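Local coordinates for protein 2,3-dihydroxybenzoate-AMP ligase (PDB 5KEI) that belongs to the ANL superfamily of AMP-binding enzymes, in which a large N-terminal part carries a smaller C-terminal domain, at residues M355-L360 and G430-G435; N422-S427 and D471-L476; A208-S213 and G414-E419; L261-L266 and L360-I365. All blocks are in the same frame, centred on the assembly; numbering follows the deposited sequence. Where two conformers were deposited one is given.

Contact 1 (M355-L360 and G430-G435)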
# COMPACT_ATOMS: atom_id res chain seq x y z
N MET A 355 6.70 -0.55 1.61
CA MET A 355 5.43 -0.13 2.15
C MET A 355 4.68 0.60 1.05
O MET A 355 5.30 1.27 0.20
CB MET A 355 5.62 0.77 3.38
CG MET A 355 6.37 2.06 3.09
SD MET A 355 7.18 2.76 4.53
CE MET A 355 8.53 1.57 4.76
N ALA A 356 3.36 0.45 1.04
CA ALA A 356 2.51 1.10 0.05
C ALA A 356 2.73 2.61 -0.02
O ALA A 356 2.55 3.23 -1.07
CB ALA A 356 1.04 0.78 0.36
N GLU A 357 3.11 3.19 1.11
CA GLU A 357 3.38 4.62 1.22
C GLU A 357 4.55 5.12 0.37
O GLU A 357 4.66 6.32 0.11
CB GLU A 357 3.65 4.97 2.69
CG GLU A 357 2.39 5.10 3.55
CD GLU A 357 1.92 3.77 4.19
OE1 GLU A 357 2.44 2.68 3.83
OE2 GLU A 357 1.04 3.83 5.06
N GLY A 358 5.43 4.23 -0.06
CA GLY A 358 6.61 4.66 -0.78
C GLY A 358 7.83 3.77 -0.61
O GLY A 358 7.91 2.73 -1.25
N LEU A 359 8.74 4.19 0.27
CA LEU A 359 10.10 3.61 0.38
C LEU A 359 10.20 2.11 0.14
O LEU A 359 9.52 1.32 0.79
CB LEU A 359 10.71 3.91 1.75
CG LEU A 359 12.19 3.50 1.85
CD1 LEU A 359 13.09 4.40 1.02
CD2 LEU A 359 12.69 3.42 3.28
N LEU A 360 11.07 1.74 -0.80
CA LEU A 360 11.36 0.34 -1.05
C LEU A 360 12.83 0.04 -0.75
O LEU A 360 13.73 0.76 -1.21
CB LEU A 360 11.01 -0.04 -2.49
CG LEU A 360 9.54 0.05 -2.90
CD1 LEU A 360 9.38 -0.06 -4.42
CD2 LEU A 360 8.76 -1.04 -2.23
N GLY A 430 8.38 16.95 6.25
CA GLY A 430 7.69 16.16 5.25
C GLY A 430 8.22 14.75 5.09
O GLY A 430 8.05 14.15 4.04
N PHE A 431 8.88 14.23 6.13
CA PHE A 431 9.24 12.81 6.17
C PHE A 431 8.05 12.00 6.69
O PHE A 431 7.38 12.39 7.65
CB PHE A 431 10.46 12.57 7.07
CG PHE A 431 11.78 12.97 6.43
CD1 PHE A 431 12.17 14.29 6.37
CD2 PHE A 431 12.63 12.00 5.90
CE1 PHE A 431 13.38 14.64 5.80
CE2 PHE A 431 13.84 12.35 5.33
CZ PHE A 431 14.21 13.67 5.28
N TYR A 432 7.78 10.87 6.04
CA TYR A 432 6.76 9.94 6.54
C TYR A 432 7.33 9.13 7.71
O TYR A 432 8.42 8.60 7.60
CB TYR A 432 6.29 9.01 5.42
CG TYR A 432 5.47 7.86 5.94
CD1 TYR A 432 4.26 8.09 6.59
CD2 TYR A 432 5.90 6.55 5.78
CE1 TYR A 432 3.50 7.03 7.07
CE2 TYR A 432 5.14 5.48 6.26
CZ TYR A 432 3.95 5.73 6.90
OH TYR A 432 3.19 4.68 7.40
N ARG A 433 6.60 9.05 8.82
CA ARG A 433 7.00 8.20 9.96
C ARG A 433 6.42 6.78 9.85
O ARG A 433 5.22 6.57 10.00
CB ARG A 433 6.59 8.84 11.28
CG ARG A 433 7.43 10.04 11.69
CD ARG A 433 7.43 10.21 13.22
NE ARG A 433 6.07 10.26 13.75
CZ ARG A 433 5.29 11.33 13.71
NH1 ARG A 433 5.75 12.45 13.17
NH2 ARG A 433 4.07 11.29 14.20
N SER A 434 7.29 5.81 9.61
CA SER A 434 6.88 4.45 9.25
C SER A 434 6.35 3.62 10.40
O SER A 434 5.56 2.69 10.20
CB SER A 434 8.06 3.72 8.62
OG SER A 434 9.14 3.68 9.54
N GLY A 435 6.81 3.93 11.61
CA GLY A 435 6.44 3.14 12.77
C GLY A 435 7.28 1.89 12.86
O GLY A 435 7.09 1.08 13.77
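Glu357 and Met355 take hold of the Tyr432 ring from two sides, one over a face and one at the rim. The CG methylene of Glu357 makes a CH-pi contact, 4.1 Å from the centroid of the Tyr432 ring, while its CB lies 3.9 Å from Tyr432 CE2. A bend at chi2 (88°) brings the carboxylate round beside the phenol end of the ring, almost parallel to it, with the two planes 16° apart. Glu357 OE2 thus comes to 3.3 Å from Tyr432 OH. Met355 adds a Met-aromatic contact, its SD lying in the ring plane at the edge, 3.8 Å from Tyr432 CE2. The same sulfur rests 4.3 Å from Ser434 CB. On the ring face opposite Glu357 sits the backbone N of Ser434, 4.0 Å above the Tyr432 plane and toward the rim.

Further out, Glu357 OE2 accepts hydrogen bonds from the hydroxyls of Tyr415 and Ser213, which fix the buried carboxylate in place. Ser434 and Tyr432 pair through their backbones with Leu404 and Val406, so strand 432-440 is held against strand 402-407. Met355 to Gly358 form a type I beta turn. The turn carries the Met-Ala-Glu end of the A5 signature, and Tyr-Arg-Ser-Gly opens the A7 signature; in ANL enzymes both lie beside the AMP site.

Contact 2 (N422-S427 and D471-L476); sequences NERSFS and DLEEHL
The guanidinium of Arg424 meets two carboxylates in different ways. Glu473 OE1 lies at its edge, close to its plane, whereas Glu474 OE2 approaches obliquely. The straightest bond runs from Arg424 NH2 to Glu473 OE1, 3.0 Å with an N-H...O angle of 163°, and it uses the anti lone pair of that oxygen. A weak bond from Arg424 NH1 reaches the same Glu473 OE1 at 3.4 Å, so one oxygen is gripped by both terminal nitrogens. The carboxylate of Glu473 is turned almost perpendicular to the guanidinium it meets edge-on, the planes being 84° apart. Arg424 NE gives another weak bond, 3.3 Å to Glu474 OE2, completing a three-residue salt-bridge network.

Arg424 spans the gap because its side chain is stretched out from CG to NE, with CG pointing away from its own backbone N (chi1 -180°). Glu474 comes in by a bend at chi2. The second oxygen of Glu473 is bound by Lys549 in a salt bridge and by the backbone N of Ala487, which probably helps to keep this largely buried group ionised.

Arg424 belongs to helix 419-425, which leads into strand 432-440 of the four-stranded antiparallel sheet. The two glutamates project from helix 469-477 of the C-terminal domain; an adjoining flank of that helix packs through Leu472 and Leu476 on helix 512-521 and strand 498-505.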
# COMPACT_ATOMS: atom_id res chain seq x y z
N ASN A 422 -2.75 13.19 8.48
CA ASN A 422 -1.53 13.81 7.97
C ASN A 422 -0.77 14.62 9.00
O ASN A 422 0.45 14.50 9.09
CB ASN A 422 -1.86 14.67 6.76
CG ASN A 422 -2.19 13.83 5.56
OD1 ASN A 422 -1.74 12.69 5.47
ND2 ASN A 422 -2.99 14.37 4.64
N GLU A 423 -1.47 15.43 9.80
CA GLU A 423 -0.84 16.13 10.92
C GLU A 423 -0.10 15.16 11.82
O GLU A 423 0.97 15.47 12.34
CB GLU A 423 -1.87 16.88 11.76
CG GLU A 423 -2.51 18.06 11.06
CD GLU A 423 -3.48 18.81 11.97
OE1 GLU A 423 -3.50 18.51 13.20
OE2 GLU A 423 -4.22 19.69 11.46
N ARG A 424 -0.67 13.98 11.97
CA ARG A 424 -0.19 12.98 12.93
C ARG A 424 0.96 12.11 12.38
O ARG A 424 1.89 11.77 13.11
CB ARG A 424 -1.39 12.11 13.35
CG ARG A 424 -1.11 11.01 14.34
CD ARG A 424 -2.37 10.18 14.61
NE ARG A 424 -2.07 8.91 15.28
CZ ARG A 424 -1.95 8.75 16.60
NH1 ARG A 424 -2.10 9.79 17.43
NH2 ARG A 424 -1.67 7.55 17.10
N SER A 425 0.93 11.82 11.08
CA SER A 425 1.80 10.81 10.48
C SER A 425 3.06 11.34 9.79
O SER A 425 3.91 10.56 9.36
CB SER A 425 1.00 9.99 9.46
OG SER A 425 -0.21 9.49 10.01
N PHE A 426 3.20 12.66 9.68
CA PHE A 426 4.35 13.23 8.99
C PHE A 426 5.13 14.25 9.82
O PHE A 426 4.56 15.11 10.49
CB PHE A 426 3.91 13.91 7.67
CG PHE A 426 3.34 12.96 6.65
CD1 PHE A 426 2.00 12.65 6.63
CD2 PHE A 426 4.16 12.38 5.70
CE1 PHE A 426 1.48 11.76 5.70
CE2 PHE A 426 3.65 11.49 4.77
CZ PHE A 426 2.31 11.18 4.77
N SER A 427 6.46 14.09 9.78
CA SER A 427 7.46 15.12 10.08
C SER A 427 7.09 16.54 9.58
O SER A 427 6.40 16.70 8.57
CB SER A 427 8.79 14.66 9.45
OG SER A 427 9.77 15.66 9.36
N ASP A 471 -2.74 1.93 19.70
CA ASP A 471 -4.01 1.46 19.18
C ASP A 471 -5.20 2.07 19.95
O ASP A 471 -6.27 2.28 19.37
CB ASP A 471 -4.08 -0.07 19.18
CG ASP A 471 -5.40 -0.59 18.59
OD1 ASP A 471 -5.74 -0.25 17.42
OD2 ASP A 471 -6.11 -1.36 19.29
N LEU A 472 -5.02 2.39 21.23
CA LEU A 472 -6.06 3.13 21.93
C LEU A 472 -6.33 4.46 21.23
O LEU A 472 -7.48 4.85 21.06
CB LEU A 472 -5.68 3.36 23.40
CG LEU A 472 -6.68 4.22 24.18
CD1 LEU A 472 -8.11 3.72 24.01
CD2 LEU A 472 -6.31 4.28 25.65
N GLU A 473 -5.25 5.15 20.84
CA GLU A 473 -5.32 6.43 20.15
C GLU A 473 -5.98 6.30 18.79
O GLU A 473 -6.74 7.17 18.39
CB GLU A 473 -3.92 7.02 19.97
CG GLU A 473 -3.40 7.73 21.19
CD GLU A 473 -1.88 7.87 21.18
OE1 GLU A 473 -1.26 7.79 20.09
OE2 GLU A 473 -1.32 8.07 22.29
N GLU A 474 -5.69 5.22 18.08
CA GLU A 474 -6.32 5.03 16.78
C GLU A 474 -7.84 4.86 16.92
O GLU A 474 -8.58 5.37 16.09
CB GLU A 474 -5.69 3.84 16.05
CG GLU A 474 -4.27 4.10 15.52
CD GLU A 474 -4.21 5.22 14.48
OE1 GLU A 474 -5.22 5.42 13.76
OE2 GLU A 474 -3.16 5.89 14.37
N HIS A 475 -8.27 4.17 17.97
CA HIS A 475 -9.69 3.95 18.26
C HIS A 475 -10.43 5.25 18.55
O HIS A 475 -11.57 5.45 18.11
CB HIS A 475 -9.86 3.01 19.47
CG HIS A 475 -9.68 1.55 19.17
ND1 HIS A 475 -10.56 0.85 18.38
CD2 HIS A 475 -8.75 0.67 19.60
CE1 HIS A 475 -10.16 -0.42 18.32
NE2 HIS A 475 -9.07 -0.55 19.05
N LEU A 476 -9.79 6.11 19.34
CA LEU A 476 -10.39 7.37 19.76
C LEU A 476 -10.53 8.30 18.58
O LEU A 476 -11.52 9.03 18.48
CB LEU A 476 -9.54 8.03 20.85
CG LEU A 476 -9.56 7.39 22.24
CD1 LEU A 476 -8.63 8.14 23.17
CD2 LEU A 476 -10.98 7.33 22.83

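Contact 3 (A208-S213 and G414-E419)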
# COMPACT_ATOMS: atom_id res chain seq x y z
N ALA A 208 -2.55 8.91 -9.85
CA ALA A 208 -2.98 8.00 -10.89
C ALA A 208 -3.94 6.99 -10.29
O ALA A 208 -4.95 6.66 -10.91
CB ALA A 208 -1.79 7.29 -11.52
N LEU A 209 -3.60 6.49 -9.10
CA LEU A 209 -4.46 5.54 -8.39
C LEU A 209 -4.32 5.72 -6.88
O LEU A 209 -3.41 6.42 -6.42
CB LEU A 209 -4.14 4.09 -8.78
CG LEU A 209 -2.68 3.59 -8.78
CD1 LEU A 209 -2.11 3.48 -7.38
CD2 LEU A 209 -2.58 2.24 -9.46
N LEU A 210 -5.20 5.09 -6.10
CA LEU A 210 -5.03 5.09 -4.63
C LEU A 210 -4.74 3.66 -4.14
O LEU A 210 -5.46 2.71 -4.45
CB LEU A 210 -6.27 5.66 -3.92
CG LEU A 210 -6.77 7.03 -4.43
CD1 LEU A 210 -8.09 7.45 -3.78
CD2 LEU A 210 -5.73 8.13 -4.26
N LEU A 211 -3.65 3.51 -3.40
CA LEU A 211 -3.39 2.23 -2.74
C LEU A 211 -4.01 2.25 -1.35
O LEU A 211 -4.33 3.32 -0.82
CB LEU A 211 -1.89 1.94 -2.65
CG LEU A 211 -1.09 1.88 -3.96
CD1 LEU A 211 0.39 1.90 -3.65
CD2 LEU A 211 -1.42 0.61 -4.74
N VAL A 212 -4.18 1.07 -0.79
CA VAL A 212 -4.63 0.91 0.59
C VAL A 212 -3.44 0.69 1.52
O VAL A 212 -2.49 -0.00 1.17
CB VAL A 212 -5.64 -0.25 0.71
CG1 VAL A 212 -6.00 -0.50 2.15
CG2 VAL A 212 -6.90 0.07 -0.09
N SER A 213 -3.49 1.31 2.68
CA SER A 213 -2.46 1.21 3.70
C SER A 213 -2.67 -0.01 4.60
O SER A 213 -3.76 -0.21 5.15
CB SER A 213 -2.46 2.48 4.53
OG SER A 213 -1.47 2.42 5.54
N GLY A 414 1.27 13.04 1.87
CA GLY A 414 0.14 12.96 2.76
C GLY A 414 -0.79 11.85 2.30
O GLY A 414 -0.81 11.50 1.12
N TYR A 415 -1.56 11.28 3.22
CA TYR A 415 -2.63 10.38 2.84
C TYR A 415 -3.73 11.16 2.12
O TYR A 415 -3.80 12.39 2.22
CB TYR A 415 -3.19 9.68 4.07
CG TYR A 415 -2.24 8.68 4.67
CD1 TYR A 415 -1.59 8.96 5.86
CD2 TYR A 415 -1.98 7.47 4.04
CE1 TYR A 415 -0.72 8.06 6.41
CE2 TYR A 415 -1.11 6.55 4.60
CZ TYR A 415 -0.48 6.86 5.79
OH TYR A 415 0.40 5.98 6.38
N PHE A 416 -4.58 10.45 1.38
CA PHE A 416 -5.62 11.12 0.60
C PHE A 416 -6.82 11.49 1.45
O PHE A 416 -7.39 10.63 2.12
CB PHE A 416 -6.07 10.24 -0.56
CG PHE A 416 -7.02 10.92 -1.49
CD1 PHE A 416 -6.56 11.75 -2.51
CD2 PHE A 416 -8.39 10.76 -1.34
CE1 PHE A 416 -7.44 12.38 -3.37
CE2 PHE A 416 -9.28 11.39 -2.19
CZ PHE A 416 -8.80 12.21 -3.21
N ASN A 417 -7.20 12.76 1.42
CA ASN A 417 -8.39 13.22 2.14
C ASN A 417 -8.37 12.75 3.59
O ASN A 417 -9.27 12.04 4.04
CB ASN A 417 -9.64 12.71 1.42
CG ASN A 417 -10.90 13.38 1.91
OD1 ASN A 417 -10.86 14.45 2.51
ND2 ASN A 417 -12.04 12.76 1.64
N ALA A 418 -7.31 13.10 4.30
CA ALA A 418 -7.11 12.61 5.66
C ALA A 418 -6.26 13.59 6.45
O ALA A 418 -5.19 13.25 6.95
CB ALA A 418 -6.45 11.22 5.63
N GLU A 419 -6.76 14.82 6.55
CA GLU A 419 -6.02 15.93 7.15
C GLU A 419 -5.55 15.66 8.59
O GLU A 419 -4.40 15.97 8.94
CB GLU A 419 -6.88 17.19 7.10
CG GLU A 419 -6.24 18.41 7.69
CD GLU A 419 -7.17 19.61 7.68
OE1 GLU A 419 -8.31 19.49 7.16
OE2 GLU A 419 -6.77 20.67 8.20
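Apolar contact comes from Leu210 and Phe416, whose side chains cross at about a right angle. The isopropyl fork of Leu210 is set against the ring: CD1 sits over one face, offset toward the rim and 4.1 Å from Phe416 CD2. Its other methyl, CD2, lies 4.1 Å from Phe416 CD1 and just as far from CG. Phe416 turns its ring to the strand by carrying CG trans to its backbone N (chi1 -174°). Leu210 also packs on Val121, Val123 and Pro224 of the flanking strands, and Leu21 touches Phe416, so the ring is part of a wider apolar layer.

Polar contact is indirect. Ser213 OG and Tyr415 OH remain 4.1 Å apart. Each is instead hydrogen-bonded to Glu357 OE2, which bridges strand and loop through one shared oxygen. All three residues are buried, so the shared oxygen satisfies both hydroxyls away from solvent. The backbone N of Tyr415 is held in turn by Asn422 OD1.

Backbone pairing positions the strand: Leu210 bonds to Pro122 and Met124, and Leu211 to Ile223. Ala208 and Leu209 both face Arg225 in a classic beta bulge at its start. The strand lies next to the edge of a seven-stranded mixed sheet and runs out just before Ser213, where the glycine-rich, P-loop-like A3 signature of ANL enzymes begins.

Contact 4 (L261-L266 and L360-I365)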
# COMPACT_ATOMS: atom_id res chain seq x y z
N LEU A 261 2.04 -5.52 -7.49
CA LEU A 261 1.55 -4.61 -8.51
C LEU A 261 2.70 -3.83 -9.19
O LEU A 261 2.69 -3.63 -10.40
CB LEU A 261 0.53 -3.65 -7.89
CG LEU A 261 -0.16 -2.69 -8.86
CD1 LEU A 261 -0.84 -3.48 -9.98
CD2 LEU A 261 -1.17 -1.84 -8.07
N ALA A 262 3.69 -3.39 -8.42
CA ALA A 262 4.73 -2.52 -8.98
C ALA A 262 6.12 -2.67 -8.38
O ALA A 262 6.97 -1.83 -8.63
CB ALA A 262 4.28 -1.07 -8.85
N CYS A 263 6.39 -3.73 -7.63
CA CYS A 263 7.68 -3.82 -6.95
C CYS A 263 8.53 -5.06 -7.23
O CYS A 263 8.95 -5.73 -6.29
CB CYS A 263 7.43 -3.74 -5.44
SG CYS A 263 6.56 -2.22 -4.93
N PRO A 264 8.82 -5.38 -8.52
CA PRO A 264 8.41 -4.74 -9.77
C PRO A 264 7.02 -5.16 -10.22
O PRO A 264 6.36 -4.39 -10.91
CB PRO A 264 9.47 -5.22 -10.78
CG PRO A 264 9.85 -6.57 -10.30
CD PRO A 264 9.78 -6.48 -8.76
N GLY A 265 6.58 -6.36 -9.86
CA GLY A 265 5.21 -6.79 -10.11
C GLY A 265 4.78 -6.78 -11.57
O GLY A 265 5.62 -6.78 -12.48
N LEU A 266 3.47 -6.78 -11.78
CA LEU A 266 2.86 -6.70 -13.10
C LEU A 266 3.33 -5.50 -13.93
O LEU A 266 3.73 -5.65 -15.08
CB LEU A 266 1.33 -6.67 -12.96
CG LEU A 266 0.58 -6.25 -14.23
CD1 LEU A 266 0.56 -7.36 -15.27
CD2 LEU A 266 -0.82 -5.81 -13.90
N LEU A 360 11.07 1.74 -0.80
CA LEU A 360 11.36 0.34 -1.05
C LEU A 360 12.83 0.04 -0.75
O LEU A 360 13.73 0.76 -1.21
CB LEU A 360 11.01 -0.04 -2.49
CG LEU A 360 9.54 0.05 -2.90
CD1 LEU A 360 9.38 -0.06 -4.42
CD2 LEU A 360 8.76 -1.04 -2.23
N ASN A 361 13.06 -1.02 0.03
CA ASN A 361 14.41 -1.52 0.28
C ASN A 361 14.54 -2.91 -0.31
O ASN A 361 13.73 -3.79 -0.00
CB ASN A 361 14.73 -1.56 1.79
CG ASN A 361 14.64 -0.20 2.42
OD1 ASN A 361 15.56 0.60 2.30
ND2 ASN A 361 13.52 0.08 3.09
N TYR A 362 15.53 -3.08 -1.18
CA TYR A 362 15.80 -4.36 -1.83
C TYR A 362 17.23 -4.78 -1.57
O TYR A 362 18.12 -3.93 -1.49
CB TYR A 362 15.66 -4.29 -3.35
CG TYR A 362 14.33 -3.95 -3.94
CD1 TYR A 362 13.42 -4.94 -4.29
CD2 TYR A 362 14.00 -2.64 -4.23
CE1 TYR A 362 12.21 -4.62 -4.87
CE2 TYR A 362 12.80 -2.32 -4.78
CZ TYR A 362 11.92 -3.31 -5.12
OH TYR A 362 10.73 -2.97 -5.70
N THR A 363 17.45 -6.08 -1.50
CA THR A 363 18.79 -6.60 -1.73
C THR A 363 19.01 -6.57 -3.24
O THR A 363 18.07 -6.69 -4.02
CB THR A 363 18.96 -8.02 -1.15
OG1 THR A 363 17.84 -8.84 -1.50
CG2 THR A 363 19.09 -7.96 0.35
N ARG A 364 20.25 -6.39 -3.66
CA ARG A 364 20.54 -6.34 -5.10
C ARG A 364 20.81 -7.76 -5.63
O ARG A 364 21.08 -8.70 -4.86
CB ARG A 364 21.71 -5.40 -5.38
CG ARG A 364 21.54 -3.96 -4.81
CD ARG A 364 20.12 -3.42 -4.96
NE ARG A 364 20.03 -1.97 -5.11
CZ ARG A 364 19.52 -1.14 -4.20
NH1 ARG A 364 19.06 -1.62 -3.05
NH2 ARG A 364 19.46 0.16 -4.44
N ILE A 365 20.72 -7.92 -6.95
CA ILE A 365 20.72 -9.25 -7.56
C ILE A 365 22.03 -10.03 -7.36
O ILE A 365 22.01 -11.23 -7.08
CB ILE A 365 20.41 -9.17 -9.06
CG1 ILE A 365 18.96 -8.72 -9.26
CG2 ILE A 365 20.61 -10.52 -9.73
CD1 ILE A 365 17.96 -9.56 -8.56
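Between helices 258-262 and 265-271, Cys263 faces Leu360 and Tyr362, two residues of strand 360-362 in the large mixed sheet of the N-terminal part. The Cys263 sulfur fits into the fork of Leu360, 3.6 Å from CD1 and 3.7 Å from CD2. Next along the strand face, Tyr362 brings its phenol end up beside the Leu360 fork: its OH is 3.4 Å from Cys263 CB. The carbonyl of Cys263 reaches the ring at its edge, near its plane, with O 3.7 Å from Tyr362 CE1. That oxygen is also 3.3 Å from Tyr362 OH. Both groups have clearer polar partners, Ser237 OG of helix 227-240 for the tyrosine hydroxyl and Gln327 NE2 of strand 325-328 for the Cys263 oxygen.

Strand 360-362 runs antiparallel to both its neighbours, 349-354 and 378-379, near one margin of the sheet. Leu360 and Tyr362, two residues apart, therefore point to the same face, the one covered by this helix junction and helix 227-240. Both have CG opposite the carbonyl carbon, near -60° in chi1, which lays the side chains alongside each other toward Cys263. The peptide bond from Cys263 to Pro264 is cis and lies within the turn between the helices, with Pro264 N 4.2 Å from Tyr362 OH. Beyond the strand, Arg364 folds back and its NH1 donates a 2.9 Å bond to Tyr362 O, 31° out of the carbonyl plane. Arg378 O and Pro379 O hold the same guanidinium.

Overall arrangement
Contact 1 is joined to contact 3 through a single carboxylate oxygen: Glu357 OE2 lies 2.6 Å from Tyr415 OH and 2.9 Å from Ser213 OG, with the contact centres about 12 Å apart. Contact 2 follows on through the loop and helix, where Asn422 OD1 is 2.7 Å from Tyr415 N and Arg433 N is 3.1 Å from Ser425 O. Contact 4 shares Leu360 with contact 1 and reaches contact 3 by packing of Leu211 on Leu261. Contacts 2 and 4 lie on opposite sides of the chain's centre, about 29 Å between centres. The A3, A5 and A7 signature segments thus converge at contacts 1 and 3, consistent with the AMP site of this family.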